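Local coordinates for protein ATP grasp ligase (Microcystis aeruginosa MRC, PDB 5IG9) that probably works as a ligase of the ATP-grasp family, which uses ATP to activate a carboxylate for attack by a nucleophile such as an amine or hydroxyl, at residues A[212-217]-A[254-259]; A[4-9]-A[103-108]. All coordinates share one frame; numbering follows the deposited sequence.

Interaction 1 (A[212-217]-A[254-259]); sequences KALELR and QPYDLP
The ring of Tyr256 receives methyl groups of two leucines from the segment 212-217. Over the centre of one face sits CD2 of Leu216, 4.2 Å from the ring centroid and only 10° off the ring normal, a CH-pi contact. Leu214 comes in obliquely beside the CE2 carbon, its CD1 lying 3.6 Å from Tyr256 CE2. CG of Tyr256 is anti to the backbone N (chi1 -172°), which carries the ring out from the 254-259 backbone across to the two leucines. Its hydroxyl is hydrogen-bonded to the hydroxyl of Tyr290 on strand 290-296, so the aromatic ring serves the apolar side of the contact while its polar end has a partner of its own. Leu214 and Leu216 are two residues apart on one strand and therefore send their side chains to the same side of the sheet. That sheet is antiparallel, and strand 224-231 runs between strand 214-221 and the short edge strand 254-255; Ala229 on the intervening strand touches both Leu216 and Tyr256, a small residue that leaves space for these two larger side chains. At the start of strand 214-221, Ala213 and Leu214 both pair with Val284, a classic beta bulge. The other branch of Leu216 turns to Leu258: CD1 of Leu216 is 3.6 Å from CD2 of Leu258. The branching of Leu216 thus lets one buried side chain meet an aromatic face with one methyl and an aliphatic partner with the other. Leu258 is likewise buried and also packs on Thr227 and Tyr290, an apolar side chain suiting this site against the sheet. Pro259, the next residue, occupies the N-cap position of helix 260-273.

Interaction 2 (A[4-9]-A[103-108]); sequences LIVTFS and GMIASL
Val6 and Ile105 point at each other end to end, the delta methyl of the isoleucine meeting the fork of the valine: Ile105 CD1 lies 3.9 Å from Val6 CG1 and 4.0 Å from Val6 CG2. CG1 of Ile105 is anti to the carbonyl carbon (chi1 -60°) and its chain is then extended, which brings CD1 to the strand. Leu4, two residues before Val6 on the same face, meets two side chains through CD2. Leu108 crosses it at about a right angle, with its CD1 3.7 Å from Leu4 CD2, whereas Met104 approaches tip to tip, its CE 4.2 Å from the same methyl. Helix 87-107 and the residue that follows it, Leu108, thereby pack on a parallel sheet of Rossmann-like order, consistent with the pre-ATP-grasp domain, in which strand 3-7 is an inner strand between 29-33 and 69-72. Beta-branched Val6 suits the strand, while flexible, unbranched Met104 can bend at its thioether to reach Leu4 and Phe32. Near the helix end, Ser107 OG donates to Gly103 O over 2.8 Å, tilted 24° from the carbonyl plane; Ser107 O accepts a hydrogen bond from Gln130 of the second subunit.

How the interactions relate
Interaction 2 comes first along the chain and is complete before interaction 1 begins. Their centres are 34 Å apart, on opposite sides of the chain's centre, and their nearest atoms stay about 14 Å from each other. They share no sheet: 4-9 with 103-108 joins a helix to the parallel sheet of the N-terminal pre-ATP-grasp region, whereas 212-217 with 254-259 brings the chain beyond an edge strand against an antiparallel sheet formed much later in the sequence. The two belong to separate packing regions of one chain, a buried one for interaction 2 and a partly buried one for interaction 1. Interaction 2 also lies close to the second subunit, which does not touch the segments of interaction 1.

Interaction 1 (A[212-217]-A[254-259])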
loop_
_atom_site.group_PDB
_atom_site.type_symbol
_atom_site.label_atom_id
_atom_site.label_comp_id
_atom_site.label_asym_id
_atom_site.label_seq_id
_atom_site.Cartn_x
_atom_site.Cartn_y
_atom_site.Cartn_z
ATOM N N LYS A 212 21.881 22.897 -9.239
ATOM C CA LYS A 212 22.251 21.796 -10.109
ATOM C C LYS A 212 22.652 22.320 -11.477
ATOM O O LYS A 212 22.130 23.333 -11.954
ATOM C CB LYS A 212 21.093 20.798 -10.246
ATOM C CG LYS A 212 19.774 21.447 -10.638
ATOM C CD LYS A 212 18.605 20.778 -9.946
ATOM C CE LYS A 212 17.351 21.635 -10.027
ATOM N NZ LYS A 212 16.865 21.789 -11.427
ATOM N N ALA A 213 23.603 21.624 -12.092
ATOM C CA ALA A 213 23.986 21.893 -13.468
ATOM C C ALA A 213 23.210 21.019 -14.438
ATOM O O ALA A 213 22.821 21.478 -15.518
ATOM C CB ALA A 213 25.488 21.670 -13.652
ATOM N N LEU A 214 22.962 19.768 -14.062
ATOM C CA LEU A 214 22.260 18.820 -14.909
ATOM C C LEU A 214 21.195 18.084 -14.111
ATOM O O LEU A 214 21.325 17.878 -12.901
ATOM C CB LEU A 214 23.226 17.802 -15.531
ATOM C CG LEU A 214 24.260 18.312 -16.537
ATOM C CD1 LEU A 214 25.157 17.174 -16.987
ATOM C CD2 LEU A 214 23.588 18.962 -17.734
ATOM N N GLU A 215 20.132 17.697 -14.809
ATOM C CA GLU A 215 19.119 16.787 -14.297
ATOM C C GLU A 215 19.247 15.459 -15.027
ATOM O O GLU A 215 19.294 15.430 -16.262
ATOM C CB GLU A 215 17.711 17.363 -14.483
ATOM C CG GLU A 215 17.393 18.547 -13.587
ATOM C CD GLU A 215 15.933 18.952 -13.652
ATOM O OE1 GLU A 215 15.513 19.525 -14.680
ATOM O OE2 GLU A 215 15.204 18.686 -12.673
ATOM N N LEU A 216 19.313 14.368 -14.267
ATOM C CA LEU A 216 19.456 13.028 -14.823
ATOM C C LEU A 216 18.140 12.273 -14.697
ATOM O O LEU A 216 17.506 12.293 -13.636
ATOM C CB LEU A 216 20.565 12.248 -14.113
ATOM C CG LEU A 216 21.960 12.870 -14.049
ATOM C CD1 LEU A 216 22.944 11.905 -13.412
ATOM C CD2 LEU A 216 22.426 13.277 -15.430
ATOM N N ARG A 217 17.737 11.607 -15.777
ATOM C CA ARG A 217 16.605 10.684 -15.779
ATOM C C ARG A 217 17.138 9.304 -16.123
ATOM O O ARG A 217 17.540 9.056 -17.261
ATOM C CB ARG A 217 15.529 11.122 -16.769
ATOM C CG ARG A 217 14.301 10.226 -16.782
ATOM C CD ARG A 217 13.503 10.339 -15.488
ATOM N NE ARG A 217 12.240 9.606 -15.559
ATOM C CZ ARG A 217 11.268 9.705 -14.659
ATOM N NH1 ARG A 217 11.410 10.509 -13.613
ATOM N NH2 ARG A 217 10.152 9.003 -14.803
ATOM N N GLN A 254 19.734 14.372 -23.564
ATOM C CA GLN A 254 20.773 13.706 -24.346
ATOM C C GLN A 254 21.431 12.579 -23.562
ATOM O O GLN A 254 21.486 12.624 -22.332
ATOM C CB GLN A 254 21.830 14.715 -24.799
ATOM C CG GLN A 254 22.401 15.563 -23.675
ATOM C CD GLN A 254 23.917 15.593 -23.680
ATOM O OE1 GLN A 254 24.533 16.332 -24.447
ATOM N NE2 GLN A 254 24.527 14.786 -22.819
ATOM N N PRO A 255 21.929 11.566 -24.266
ATOM C CA PRO A 255 22.577 10.447 -23.575
ATOM C C PRO A 255 23.643 10.954 -22.617
ATOM O O PRO A 255 24.233 12.019 -22.816
ATOM C CB PRO A 255 23.192 9.628 -24.717
ATOM C CG PRO A 255 22.410 10.008 -25.926
ATOM C CD PRO A 255 22.046 11.452 -25.730
ATOM N N TYR A 256 23.889 10.176 -21.567
ATOM C CA TYR A 256 24.848 10.555 -20.541
ATOM C C TYR A 256 25.453 9.287 -19.960
ATOM O O TYR A 256 24.755 8.285 -19.789
ATOM C CB TYR A 256 24.182 11.398 -19.445
ATOM C CG TYR A 256 25.127 11.998 -18.422
ATOM C CD1 TYR A 256 25.553 11.261 -17.323
ATOM C CD2 TYR A 256 25.574 13.308 -18.543
ATOM C CE1 TYR A 256 26.409 11.807 -16.385
ATOM C CE2 TYR A 256 26.429 13.861 -17.610
ATOM C CZ TYR A 256 26.842 13.105 -16.533
ATOM O OH TYR A 256 27.692 13.650 -15.600
ATOM N N ASP A 257 26.751 9.334 -19.666
ATOM C CA ASP A 257 27.474 8.193 -19.115
ATOM C C ASP A 257 27.688 8.413 -17.622
ATOM O O ASP A 257 28.509 9.244 -17.221
ATOM C CB ASP A 257 28.806 7.989 -19.834
ATOM C CG ASP A 257 28.635 7.478 -21.255
ATOM O OD1 ASP A 257 27.725 6.655 -21.494
ATOM O OD2 ASP A 257 29.413 7.900 -22.139
ATOM N N LEU A 258 26.948 7.671 -16.806
ATOM C CA LEU A 258 27.167 7.698 -15.373
ATOM C C LEU A 258 28.537 7.112 -15.035
ATOM O O LEU A 258 29.037 6.235 -15.744
ATOM C CB LEU A 258 26.089 6.897 -14.649
ATOM C CG LEU A 258 24.692 7.493 -14.510
ATOM C CD1 LEU A 258 23.751 6.477 -13.881
ATOM C CD2 LEU A 258 24.751 8.759 -13.677
ATOM N N PRO A 259 29.167 7.586 -13.964
ATOM C CA PRO A 259 30.319 6.862 -13.419
ATOM C C PRO A 259 29.921 5.437 -13.061
ATOM O O PRO A 259 28.817 5.188 -12.573
ATOM C CB PRO A 259 30.692 7.679 -12.177
ATOM C CG PRO A 259 30.175 9.055 -12.465
ATOM C CD PRO A 259 28.910 8.847 -13.247
#

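Interaction 2 (A[4-9]-A[103-108])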
loop_
_atom_site.group_PDB
_atom_site.type_symbol
_atom_site.label_atom_id
_atom_site.label_comp_id
_atom_site.label_asym_id
_atom_site.label_seq_id
_atom_site.Cartn_x
_atom_site.Cartn_y
_atom_site.Cartn_z
ATOM N N LEU A 4 0.207 -10.492 -18.945
ATOM C CA LEU A 4 -0.892 -9.679 -18.446
ATOM C C LEU A 4 -0.378 -8.268 -18.188
ATOM O O LEU A 4 0.587 -8.081 -17.439
ATOM C CB LEU A 4 -1.486 -10.278 -17.174
ATOM C CG LEU A 4 -2.437 -9.376 -16.387
ATOM C CD1 LEU A 4 -3.683 -9.025 -17.190
ATOM C CD2 LEU A 4 -2.803 -10.038 -15.078
ATOM N N ILE A 5 -1.013 -7.282 -18.810
ATOM C CA ILE A 5 -0.581 -5.894 -18.718
ATOM C C ILE A 5 -1.623 -5.135 -17.913
ATOM O O ILE A 5 -2.757 -4.937 -18.366
ATOM C CB ILE A 5 -0.369 -5.268 -20.101
ATOM C CG1 ILE A 5 0.840 -5.915 -20.769
ATOM C CG2 ILE A 5 -0.172 -3.769 -19.982
ATOM C CD1 ILE A 5 1.052 -5.498 -22.191
ATOM N N VAL A 6 -1.232 -4.701 -16.719
ATOM C CA VAL A 6 -2.135 -4.048 -15.780
ATOM C C VAL A 6 -2.035 -2.544 -16.015
ATOM O O VAL A 6 -1.079 -1.898 -15.586
ATOM C CB VAL A 6 -1.802 -4.417 -14.337
ATOM C CG1 VAL A 6 -2.823 -3.822 -13.389
ATOM C CG2 VAL A 6 -1.741 -5.928 -14.187
ATOM N N THR A 7 -3.036 -1.983 -16.691
ATOM C CA THR A 7 -3.029 -0.566 -17.031
ATOM C C THR A 7 -4.421 0.030 -16.864
ATOM O O THR A 7 -5.216 -0.457 -16.056
ATOM C CB THR A 7 -2.529 -0.361 -18.465
ATOM O OG1 THR A 7 -2.672 1.015 -18.831
ATOM C CG2 THR A 7 -3.324 -1.220 -19.436
ATOM N N PHE A 8 -4.716 1.092 -17.612
ATOM C CA PHE A 8 -6.054 1.667 -17.652
ATOM C C PHE A 8 -6.293 2.213 -19.053
ATOM O O PHE A 8 -5.379 2.281 -19.878
ATOM C CB PHE A 8 -6.251 2.736 -16.562
ATOM C CG PHE A 8 -5.502 4.020 -16.799
ATOM C CD1 PHE A 8 -4.118 4.040 -16.872
ATOM C CD2 PHE A 8 -6.186 5.219 -16.906
ATOM C CE1 PHE A 8 -3.438 5.224 -17.078
ATOM C CE2 PHE A 8 -5.511 6.406 -17.106
ATOM C CZ PHE A 8 -4.135 6.408 -17.194
ATOM N N SER A 9 -7.545 2.593 -19.319
ATOM C CA SER A 9 -7.954 2.900 -20.687
ATOM C C SER A 9 -7.294 4.166 -21.225
ATOM O O SER A 9 -7.023 4.253 -22.428
ATOM C CB SER A 9 -9.476 3.029 -20.760
ATOM O OG SER A 9 -9.947 4.022 -19.866
ATOM N N GLY A 103 -5.387 -8.654 -5.037
ATOM C CA GLY A 103 -5.288 -10.049 -4.643
ATOM C C GLY A 103 -5.092 -10.969 -5.831
ATOM O O GLY A 103 -4.367 -11.965 -5.747
ATOM N N MET A 104 -5.741 -10.652 -6.955
ATOM C CA MET A 104 -5.526 -11.415 -8.178
ATOM C C MET A 104 -4.068 -11.352 -8.609
ATOM O O MET A 104 -3.446 -12.382 -8.889
ATOM C CB MET A 104 -6.431 -10.888 -9.289
ATOM C CG MET A 104 -6.165 -11.542 -10.631
ATOM S SD MET A 104 -7.071 -10.779 -11.987
ATOM C CE MET A 104 -5.975 -9.428 -12.409
ATOM N N ILE A 105 -3.507 -10.143 -8.672
ATOM C CA ILE A 105 -2.129 -9.981 -9.130
ATOM C C ILE A 105 -1.162 -10.665 -8.175
ATOM O O ILE A 105 -0.221 -11.346 -8.601
ATOM C CB ILE A 105 -1.794 -8.488 -9.295
ATOM C CG1 ILE A 105 -2.725 -7.856 -10.325
ATOM C CG2 ILE A 105 -0.335 -8.304 -9.689
ATOM C CD1 ILE A 105 -2.650 -6.354 -10.365
ATOM N N ALA A 106 -1.384 -10.507 -6.869
ATOM C CA ALA A 106 -0.476 -11.077 -5.881
ATOM C C ALA A 106 -0.531 -12.597 -5.841
ATOM O O ALA A 106 0.414 -13.224 -5.351
ATOM C CB ALA A 106 -0.789 -10.509 -4.498
ATOM N N SER A 107 -1.609 -13.205 -6.336
ATOM C CA SER A 107 -1.726 -14.656 -6.352
ATOM C C SER A 107 -1.173 -15.282 -7.623
ATOM O O SER A 107 -0.860 -16.477 -7.622
ATOM C CB SER A 107 -3.189 -15.071 -6.179
ATOM O OG SER A 107 -3.720 -14.552 -4.973
ATOM N N LEU A 108 -1.042 -14.508 -8.696
ATOM C CA LEU A 108 -0.530 -15.039 -9.950
ATOM C C LEU A 108 0.942 -15.401 -9.822
ATOM O O LEU A 108 1.736 -14.658 -9.236
ATOM C CB LEU A 108 -0.715 -14.022 -11.072
ATOM C CG LEU A 108 -2.148 -13.715 -11.503
ATOM C CD1 LEU A 108 -2.170 -12.471 -12.371
ATOM C CD2 LEU A 108 -2.745 -14.897 -12.246
#